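Local structure of protein HIRA (Homo sapiens, 5YJE) at residues B[92-97]-B[108-113]; B[96-101]-B[136-141]; B[220-225]-B[273-278]. The protein cooperates with ASF1A to promote replication-independent chromatin assembly and is needed for the periodic repression of histone gene transcription during the cell cycle. All blocks are in the same frame, centred on the assembly; numbering follows the deposited sequence.

How the contacts relate
The chain is the C-terminal part of HIRA. Contacts 1 and 2 share strand 96-101, which pairs with strand 105-110 on one side and packs on strand 135-141 of the next sheet. Their centres lie 11 Å apart and they touch directly: Ala109 N is 3.0 Å from Thr98 O, a probable hydrogen bond. Contact 3 belongs to the helical part of the chain, on the other side of its centre. It lies 47 Å from contact 1 and 37 Å from contact 2, centre to centre. In the trimer, contact 1 of one subunit meets contact 3 of another. Thr93 of contact 1 packs on Leu222 of a second subunit, and Leu222 of contact 3 packs on Thr93 of a third.

Contact 1 of 3, residues B[92-97]-B[108-113]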
loop_
_atom_site.group_PDB
_atom_site.type_symbol
_atom_site.label_atom_id
_atom_site.label_comp_id
_atom_site.label_asym_id
_atom_site.label_seq_id
_atom_site.Cartn_x
_atom_site.Cartn_y
_atom_site.Cartn_z
ATOM N N LEU B 92 -22.361 16.948 -16.619
ATOM C CA LEU B 92 -22.283 15.652 -15.975
ATOM C C LEU B 92 -23.634 14.981 -16.161
ATOM O O LEU B 92 -24.632 15.644 -16.445
ATOM C CB LEU B 92 -21.928 15.786 -14.473
ATOM C CG LEU B 92 -20.471 16.239 -14.318
ATOM C CD1 LEU B 92 -20.342 17.733 -14.186
ATOM C CD2 LEU B 92 -19.740 15.490 -13.199
ATOM N N THR B 93 -23.662 13.657 -16.023
ATOM C CA THR B 93 -24.883 12.894 -16.256
ATOM C C THR B 93 -25.622 12.544 -14.973
ATOM O O THR B 93 -26.543 11.727 -15.021
ATOM C CB THR B 93 -24.579 11.604 -17.053
ATOM O OG1 THR B 93 -23.638 10.785 -16.345
ATOM C CG2 THR B 93 -24.014 11.935 -18.426
ATOM N N SER B 94 -25.234 13.117 -13.827
ATOM C CA SER B 94 -26.000 12.957 -12.595
ATOM C C SER B 94 -25.957 14.257 -11.805
ATOM O O SER B 94 -25.121 15.132 -12.050
ATOM C CB SER B 94 -25.504 11.779 -11.731
ATOM O OG SER B 94 -24.118 11.851 -11.523
ATOM N N ARG B 95 -26.890 14.384 -10.862
ATOM C CA ARG B 95 -26.976 15.607 -10.067
ATOM C C ARG B 95 -25.719 15.813 -9.224
ATOM O O ARG B 95 -25.236 14.893 -8.561
ATOM C CB ARG B 95 -28.212 15.569 -9.171
ATOM C CG ARG B 95 -29.470 15.248 -9.937
ATOM C CD ARG B 95 -30.635 16.160 -9.578
ATOM N NE ARG B 95 -31.258 15.874 -8.287
ATOM C CZ ARG B 95 -31.934 14.764 -8.011
ATOM N NH1 ARG B 95 -32.493 14.602 -6.819
ATOM N NH2 ARG B 95 -32.036 13.804 -8.920
ATOM N N ILE B 96 -25.188 17.027 -9.269
ATOM C CA ILE B 96 -24.067 17.420 -8.425
ATOM C C ILE B 96 -24.584 17.813 -7.042
ATOM O O ILE B 96 -25.433 18.702 -6.913
ATOM C CB ILE B 96 -23.273 18.563 -9.069
ATOM C CG1 ILE B 96 -22.726 18.098 -10.424
ATOM C CG2 ILE B 96 -22.138 19.017 -8.133
ATOM C CD1 ILE B 96 -22.348 19.222 -11.375
ATOM N N LEU B 97 -24.067 17.141 -6.007
ATOM C CA LEU B 97 -24.438 17.353 -4.612
ATOM C C LEU B 97 -23.532 18.368 -3.931
ATOM O O LEU B 97 -24.021 19.261 -3.230
ATOM C CB LEU B 97 -24.402 16.030 -3.849
ATOM C CG LEU B 97 -25.458 15.008 -4.240
ATOM C CD1 LEU B 97 -25.267 13.644 -3.509
ATOM C CD2 LEU B 97 -26.849 15.619 -3.975
ATOM N N VAL B 108 -16.285 17.569 -8.095
ATOM C CA VAL B 108 -17.701 17.554 -7.772
ATOM C C VAL B 108 -18.053 16.157 -7.310
ATOM O O VAL B 108 -17.524 15.164 -7.827
ATOM C CB VAL B 108 -18.610 17.979 -8.961
ATOM C CG1 VAL B 108 -18.427 19.473 -9.297
ATOM C CG2 VAL B 108 -18.352 17.128 -10.159
ATOM N N ALA B 109 -18.948 16.081 -6.335
ATOM C CA ALA B 109 -19.518 14.812 -5.932
ATOM C C ALA B 109 -21.000 14.819 -6.278
ATOM O O ALA B 109 -21.703 15.809 -6.034
ATOM C CB ALA B 109 -19.286 14.530 -4.441
ATOM N N CYS B 110 -21.433 13.696 -6.849
ATOM C CA CYS B 110 -22.712 13.487 -7.492
ATOM C C CYS B 110 -23.409 12.296 -6.860
ATOM O O CYS B 110 -22.766 11.372 -6.344
ATOM C CB CYS B 110 -22.554 13.215 -9.012
ATOM S SG CYS B 110 -21.622 14.477 -9.925
ATOM N N GLU B 111 -24.742 12.315 -6.971
ATOM C CA GLU B 111 -25.580 11.171 -6.629
ATOM C C GLU B 111 -25.071 9.919 -7.327
ATOM O O GLU B 111 -24.380 10.019 -8.351
ATOM C CB GLU B 111 -27.033 11.422 -7.018
ATOM C CG GLU B 111 -27.658 12.641 -6.375
ATOM C CD GLU B 111 -29.102 12.822 -6.810
ATOM O OE1 GLU B 111 -29.389 12.650 -8.020
ATOM O OE2 GLU B 111 -29.954 13.112 -5.942
ATOM N N LYS B 112 -25.450 8.745 -6.811
ATOM C CA LYS B 112 -24.873 7.466 -7.237
ATOM C C LYS B 112 -23.391 7.393 -6.860
ATOM O O LYS B 112 -22.603 6.697 -7.525
ATOM C CB LYS B 112 -25.052 7.208 -8.746
ATOM C CG LYS B 112 -26.491 6.996 -9.205
ATOM N N ARG B 113 -23.017 8.168 -5.825
ATOM C CA ARG B 113 -21.748 8.036 -5.109
ATOM C C ARG B 113 -20.553 8.245 -6.030
ATOM O O ARG B 113 -19.547 7.523 -5.940
ATOM C CB ARG B 113 -21.652 6.679 -4.400
ATOM C CG ARG B 113 -22.632 6.496 -3.252
ATOM C CD ARG B 113 -23.115 5.053 -3.136
ATOM N NE ARG B 113 -22.013 4.141 -2.961
ATOM C CZ ARG B 113 -21.973 2.892 -3.427
ATOM N NH1 ARG B 113 -22.999 2.382 -4.113
ATOM N NH2 ARG B 113 -20.885 2.151 -3.210
#
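Arg95 and Glu111 cross obliquely, with the carboxylate set over one face of the guanidinium. The two planes stand 71° apart. Glu111 OE1 comes 3.0 Å from Arg95 NH2 in a salt bridge. The bridge is purely electrostatic: the oxygen stands off the plane of the guanidinium, away from the direction of its N-H bonds. The same oxygen also rests 3.2 Å from Arg95 CG. The arginine chain bends at chi2 (-134°) and again at chi3, which curls it round Glu111 OE1. Glu111 is extended beyond CG and reaches across. With an alanine at Arg95, the Glu111 carboxylate is likely to lose its opposite charge and be set free to turn. Pro46 touches both side chains. Leu97 meets the glutamate stem at about a right angle, its CD1 3.9 Å from Glu111 CG.

The backbones form the open end of the beta hairpin of strands 96-101 and 105-110, the first two strands of a four-stranded antiparallel sheet. Ile96 and Cys110 are a non-hydrogen-bonded antiparallel pair. Bonds flank it: Glu111 N gives to Arg95 O, and Leu97 N gives to Ala109 O at 2.7 Å.

Ile96 and Cys110 put their side chains on the same face of the sheet. There Ile96 splits its branches: CG1 lies 3.8 Å from Cys110 SG, and CG2 leans on Val108 CB. Leu92 reaches Val108 with CD2, 3.7 Å from Val108 CG2, and the same methyl also meets Cys110 SG. Leu79 of strand 74-83 touches Leu92, Ile96 and Val108. At the loop end Ser94 OG sits 3.3 Å from Cys110 CB.

Contact 2 of 3, residues B[96-101]-B[136-141]; sequences ILTAAG and STLHCT
Ala100 CB packs on Leu138 CB at 3.7 Å and on Cys140 SG at 3.8 Å. The methyl therefore sits between two side chains that both point toward strand 96-101. The two strands open successive four-stranded antiparallel sheets, an arrangement consistent with neighbouring blades of a beta-propeller-like fold. They run nearly parallel, 11° apart, with segment axes 5.5 Å from each other at closest approach. Side chains and one water join them, not backbone hydrogen bonds.

Leu138 CD1 ends near Ala99 CA and Thr98 O. Its CG is turned away from its own carbonyl carbon (chi1 -74°), and the chain beyond is extended, which carries CD1 across the gap. Cys140 SG comes 3.6 Å from Gly101 N, a packing contact. The small Ala100 and Gly101 probably allow the close approach at this end. The CA atoms of Gly101 and Cys140 are 5.4 Å apart, against 7.2 Å for those of Thr98 and Thr137.

Each strand is positioned by its own sheet. Ala100 is hydrogen-bonded through its backbone to Cys107, while Leu138 also touches Ala147 of the adjacent strand 144-149. A classic beta bulge lies near the start of each segment: Leu97 and Thr98 both face Ala109, and Ser136 and Thr137 both face Leu148. Ser136 OG bonds to Pro42 O.

At the wider end the gap is bridged by water. Thr98 has OG1 opposite its backbone N (chi1 -178°), directed to the water, while CG2 faces Leu138 CG. The water lies 3.0 Å from Thr98 OG1 and accepts a hydrogen bond from Leu138 N, also at 3.0 Å.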
loop_
_atom_site.group_PDB
_atom_site.type_symbol
_atom_site.label_atom_id
_atom_site.label_comp_id
_atom_site.label_asym_id
_atom_site.label_seq_id
_atom_site.Cartn_x
_atom_site.Cartn_y
_atom_site.Cartn_z
ATOM N N ILE B 96 -25.188 17.027 -9.269
ATOM C CA ILE B 96 -24.067 17.420 -8.425
ATOM C C ILE B 96 -24.584 17.813 -7.042
ATOM O O ILE B 96 -25.433 18.702 -6.913
ATOM C CB ILE B 96 -23.273 18.563 -9.069
ATOM C CG1 ILE B 96 -22.726 18.098 -10.424
ATOM C CG2 ILE B 96 -22.138 19.017 -8.133
ATOM C CD1 ILE B 96 -22.348 19.222 -11.375
ATOM N N LEU B 97 -24.067 17.141 -6.007
ATOM C CA LEU B 97 -24.438 17.353 -4.612
ATOM C C LEU B 97 -23.532 18.368 -3.931
ATOM O O LEU B 97 -24.021 19.261 -3.230
ATOM C CB LEU B 97 -24.402 16.030 -3.849
ATOM C CG LEU B 97 -25.458 15.008 -4.240
ATOM C CD1 LEU B 97 -25.267 13.644 -3.509
ATOM C CD2 LEU B 97 -26.849 15.619 -3.975
ATOM N N THR B 98 -22.215 18.262 -4.114
ATOM C CA THR B 98 -21.360 19.305 -3.553
ATOM C C THR B 98 -20.137 19.437 -4.438
ATOM O O THR B 98 -19.966 18.698 -5.405
ATOM C CB THR B 98 -20.975 19.034 -2.069
ATOM O OG1 THR B 98 -20.177 20.115 -1.576
ATOM C CG2 THR B 98 -20.153 17.743 -1.879
ATOM N N ALA B 99 -19.263 20.372 -4.083
ATOM C CA ALA B 99 -18.122 20.671 -4.929
ATOM C C ALA B 99 -17.029 21.314 -4.089
ATOM O O ALA B 99 -17.288 21.854 -3.014
ATOM C CB ALA B 99 -18.530 21.582 -6.097
ATOM N N ALA B 100 -15.796 21.241 -4.590
ATOM C CA ALA B 100 -14.656 21.916 -3.971
ATOM C C ALA B 100 -13.643 22.207 -5.070
ATOM O O ALA B 100 -13.778 21.729 -6.197
ATOM C CB ALA B 100 -14.042 21.079 -2.838
ATOM N N GLY B 101 -12.633 23.004 -4.749
ATOM C CA GLY B 101 -11.669 23.394 -5.759
ATOM C C GLY B 101 -10.485 24.123 -5.165
ATOM O O GLY B 101 -10.559 24.696 -4.074
ATOM N N SER B 136 -20.174 13.315 1.864
ATOM C CA SER B 136 -20.587 14.303 2.852
ATOM C C SER B 136 -19.897 15.638 2.602
ATOM O O SER B 136 -20.578 16.636 2.384
ATOM C CB SER B 136 -20.314 13.795 4.286
ATOM O OG SER B 136 -20.893 14.667 5.256
ATOM N N THR B 137 -18.569 15.677 2.572
ATOM C CA THR B 137 -17.849 16.897 2.253
ATOM C C THR B 137 -16.642 16.604 1.371
ATOM O O THR B 137 -16.088 15.502 1.368
ATOM C CB THR B 137 -17.359 17.642 3.526
ATOM O OG1 THR B 137 -16.559 16.752 4.327
ATOM C CG2 THR B 137 -18.548 18.209 4.335
ATOM N N LEU B 138 -16.229 17.641 0.654
ATOM C CA LEU B 138 -15.063 17.645 -0.204
ATOM C C LEU B 138 -14.139 18.772 0.213
ATOM O O LEU B 138 -14.591 19.854 0.587
ATOM C CB LEU B 138 -15.447 17.847 -1.697
ATOM C CG LEU B 138 -16.079 16.696 -2.470
ATOM C CD1 LEU B 138 -16.441 17.105 -3.926
ATOM C CD2 LEU B 138 -15.141 15.471 -2.457
ATOM N N HIS B 139 -12.839 18.518 0.101
ATOM C CA HIS B 139 -11.822 19.549 0.246
ATOM C C HIS B 139 -10.781 19.363 -0.849
ATOM O O HIS B 139 -10.529 18.234 -1.286
ATOM C CB HIS B 139 -11.113 19.491 1.614
ATOM C CG HIS B 139 -12.036 19.535 2.789
ATOM N ND1 HIS B 139 -12.930 18.525 3.077
ATOM C CD2 HIS B 139 -12.184 20.461 3.771
ATOM C CE1 HIS B 139 -13.605 18.836 4.173
ATOM N NE2 HIS B 139 -13.169 20.003 4.614
ATOM N N CYS B 140 -10.159 20.472 -1.269
ATOM C CA CYS B 140 -8.967 20.424 -2.109
ATOM C C CYS B 140 -7.905 21.371 -1.583
ATOM O O CYS B 140 -8.199 22.457 -1.084
ATOM C CB CYS B 140 -9.213 20.800 -3.576
ATOM S SG CYS B 140 -10.672 20.074 -4.150
ATOM N N THR B 141 -6.661 20.929 -1.722
ATOM C CA THR B 141 -5.481 21.735 -1.490
ATOM C C THR B 141 -4.534 21.365 -2.610
ATOM O O THR B 141 -4.122 20.205 -2.701
ATOM C CB THR B 141 -4.852 21.433 -0.124
ATOM O OG1 THR B 141 -5.806 21.659 0.919
ATOM C CG2 THR B 141 -3.620 22.297 0.118
HETATM O O HOH W 1 -18.198 19.962 0.727
#

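Contact 3 of 3, residues B[220-225]-B[273-278]; sequences DSLAQC and TLAYLE
Thr273 OG1 is gripped twice, by Gln269 O one turn back in its helix and by Asp227 N. Cys225 O approaches the same hydroxyl only to 4.0 Å, and takes its own hydrogen bond from Gln269 NE2. The loop and the helix are thus tied at this end through residues beside both segments.

Tyr276 makes the main side-chain contact. Its CG is anti to the backbone N (chi1 171°), which swings the ring out from the helix to the loop. Ala223 lies over one ring face, its CA 3.9 Å from the ring centroid and 21° off the normal, a CH-pi contact. Ala223 CB presses close, 3.3 Å from Tyr276 CE1.

Residues 220-225 belong to the loop that follows the last strand of the fourth sheet, and they pack on helix 266-286 in the helical part of the chain. An ST turn shapes the loop: Ser221 OG accepts from Ala223 N at 3.1 Å with a fairly straight bond, 159° at the hydrogen. It probably helps to place Ala223 over the ring.

Leu222 of the loop packs against the helix. Its CB lies 4.0 Å from Tyr276 CB, and its CD1 is equally far from Ala275 CB. The buried Leu222 also packs on Thr93 of a neighbouring subunit, and Glu278 OE2 bonds to Arg124 N of that subunit.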
loop_
_atom_site.group_PDB
_atom_site.type_symbol
_atom_site.label_atom_id
_atom_site.label_comp_id
_atom_site.label_asym_id
_atom_site.label_seq_id
_atom_site.Cartn_x
_atom_site.Cartn_y
_atom_site.Cartn_z
ATOM N N ASP B 220 -3.745 17.995 27.825
ATOM C CA ASP B 220 -2.550 17.323 28.335
ATOM C C ASP B 220 -1.258 17.934 27.813
ATOM O O ASP B 220 -0.221 17.251 27.800
ATOM C CB ASP B 220 -2.575 15.828 27.994
ATOM C CG ASP B 220 -3.340 15.007 29.012
ATOM O OD1 ASP B 220 -3.702 15.567 30.076
ATOM O OD2 ASP B 220 -3.549 13.794 28.752
ATOM N N SER B 221 -1.295 19.193 27.383
ATOM C CA SER B 221 -0.097 19.850 26.875
ATOM C C SER B 221 0.931 20.068 27.989
ATOM O O SER B 221 0.603 20.550 29.079
ATOM C CB SER B 221 -0.467 21.182 26.225
ATOM O OG SER B 221 0.675 21.839 25.706
ATOM N N LEU B 222 2.178 19.695 27.706
ATOM C CA LEU B 222 3.322 19.994 28.548
ATOM C C LEU B 222 3.957 21.331 28.205
ATOM O O LEU B 222 4.988 21.682 28.791
ATOM C CB LEU B 222 4.357 18.880 28.433
ATOM C CG LEU B 222 3.883 17.528 28.945
ATOM C CD1 LEU B 222 4.599 16.420 28.203
ATOM C CD2 LEU B 222 4.132 17.426 30.444
ATOM N N ALA B 223 3.350 22.087 27.286
ATOM C CA ALA B 223 3.980 23.307 26.786
ATOM C C ALA B 223 4.112 24.378 27.869
ATOM O O ALA B 223 5.119 25.096 27.915
ATOM C CB ALA B 223 3.195 23.852 25.590
ATOM N N GLN B 224 3.110 24.518 28.741
ATOM C CA GLN B 224 3.159 25.611 29.715
ATOM C C GLN B 224 4.277 25.416 30.743
ATOM O O GLN B 224 4.790 26.393 31.297
ATOM C CB GLN B 224 1.802 25.770 30.409
ATOM N N CYS B 225 4.684 24.180 30.996
ATOM C CA CYS B 225 5.737 23.919 31.962
ATOM C C CYS B 225 7.082 23.623 31.314
ATOM O O CYS B 225 8.072 23.454 32.029
ATOM C CB CYS B 225 5.309 22.779 32.886
ATOM S SG CYS B 225 3.884 23.241 33.920
ATOM N N THR B 273 10.110 19.024 29.755
ATOM C CA THR B 273 10.599 19.849 28.655
ATOM C C THR B 273 11.093 18.981 27.500
ATOM O O THR B 273 10.785 19.254 26.331
ATOM C CB THR B 273 11.703 20.789 29.154
ATOM O OG1 THR B 273 11.145 21.691 30.109
ATOM C CG2 THR B 273 12.299 21.611 28.018
ATOM N N LEU B 274 11.838 17.917 27.815
ATOM C CA LEU B 274 12.306 16.984 26.798
ATOM C C LEU B 274 11.130 16.319 26.080
ATOM O O LEU B 274 11.089 16.267 24.846
ATOM C CB LEU B 274 13.194 15.925 27.441
ATOM C CG LEU B 274 14.714 15.874 27.269
ATOM C CD1 LEU B 274 15.182 14.478 27.573
ATOM C CD2 LEU B 274 15.175 16.260 25.902
ATOM N N ALA B 275 10.166 15.799 26.848
ATOM C CA ALA B 275 9.004 15.146 26.264
ATOM C C ALA B 275 8.244 16.099 25.353
ATOM O O ALA B 275 7.875 15.738 24.234
ATOM C CB ALA B 275 8.089 14.610 27.363
ATOM N N TYR B 276 8.049 17.338 25.804
ATOM C CA TYR B 276 7.376 18.338 24.993
ATOM C C TYR B 276 8.109 18.591 23.683
ATOM O O TYR B 276 7.489 18.599 22.610
ATOM C CB TYR B 276 7.233 19.641 25.767
ATOM C CG TYR B 276 6.739 20.785 24.888
ATOM C CD1 TYR B 276 5.428 20.805 24.426
ATOM C CD2 TYR B 276 7.589 21.822 24.495
ATOM C CE1 TYR B 276 4.962 21.835 23.623
ATOM C CE2 TYR B 276 7.130 22.868 23.701
ATOM C CZ TYR B 276 5.807 22.862 23.269
ATOM O OH TYR B 276 5.318 23.868 22.475
ATOM N N LEU B 277 9.418 18.852 23.748
ATOM C CA LEU B 277 10.139 19.206 22.529
ATOM C C LEU B 277 10.225 18.022 21.566
ATOM O O LEU B 277 10.164 18.202 20.342
ATOM C CB LEU B 277 11.529 19.753 22.866
ATOM C CG LEU B 277 11.589 21.144 23.527
ATOM C CD1 LEU B 277 12.985 21.461 24.061
ATOM C CD2 LEU B 277 11.136 22.252 22.572
ATOM N N GLU B 278 10.350 16.805 22.101
ATOM C CA GLU B 278 10.302 15.616 21.260
ATOM C C GLU B 278 8.926 15.457 20.610
ATOM O O GLU B 278 8.823 15.072 19.447
ATOM C CB GLU B 278 10.681 14.380 22.085
ATOM C CG GLU B 278 12.165 14.295 22.418
ATOM C CD GLU B 278 12.524 13.222 23.474
ATOM O OE1 GLU B 278 13.709 13.164 23.866
ATOM O OE2 GLU B 278 11.640 12.435 23.910
#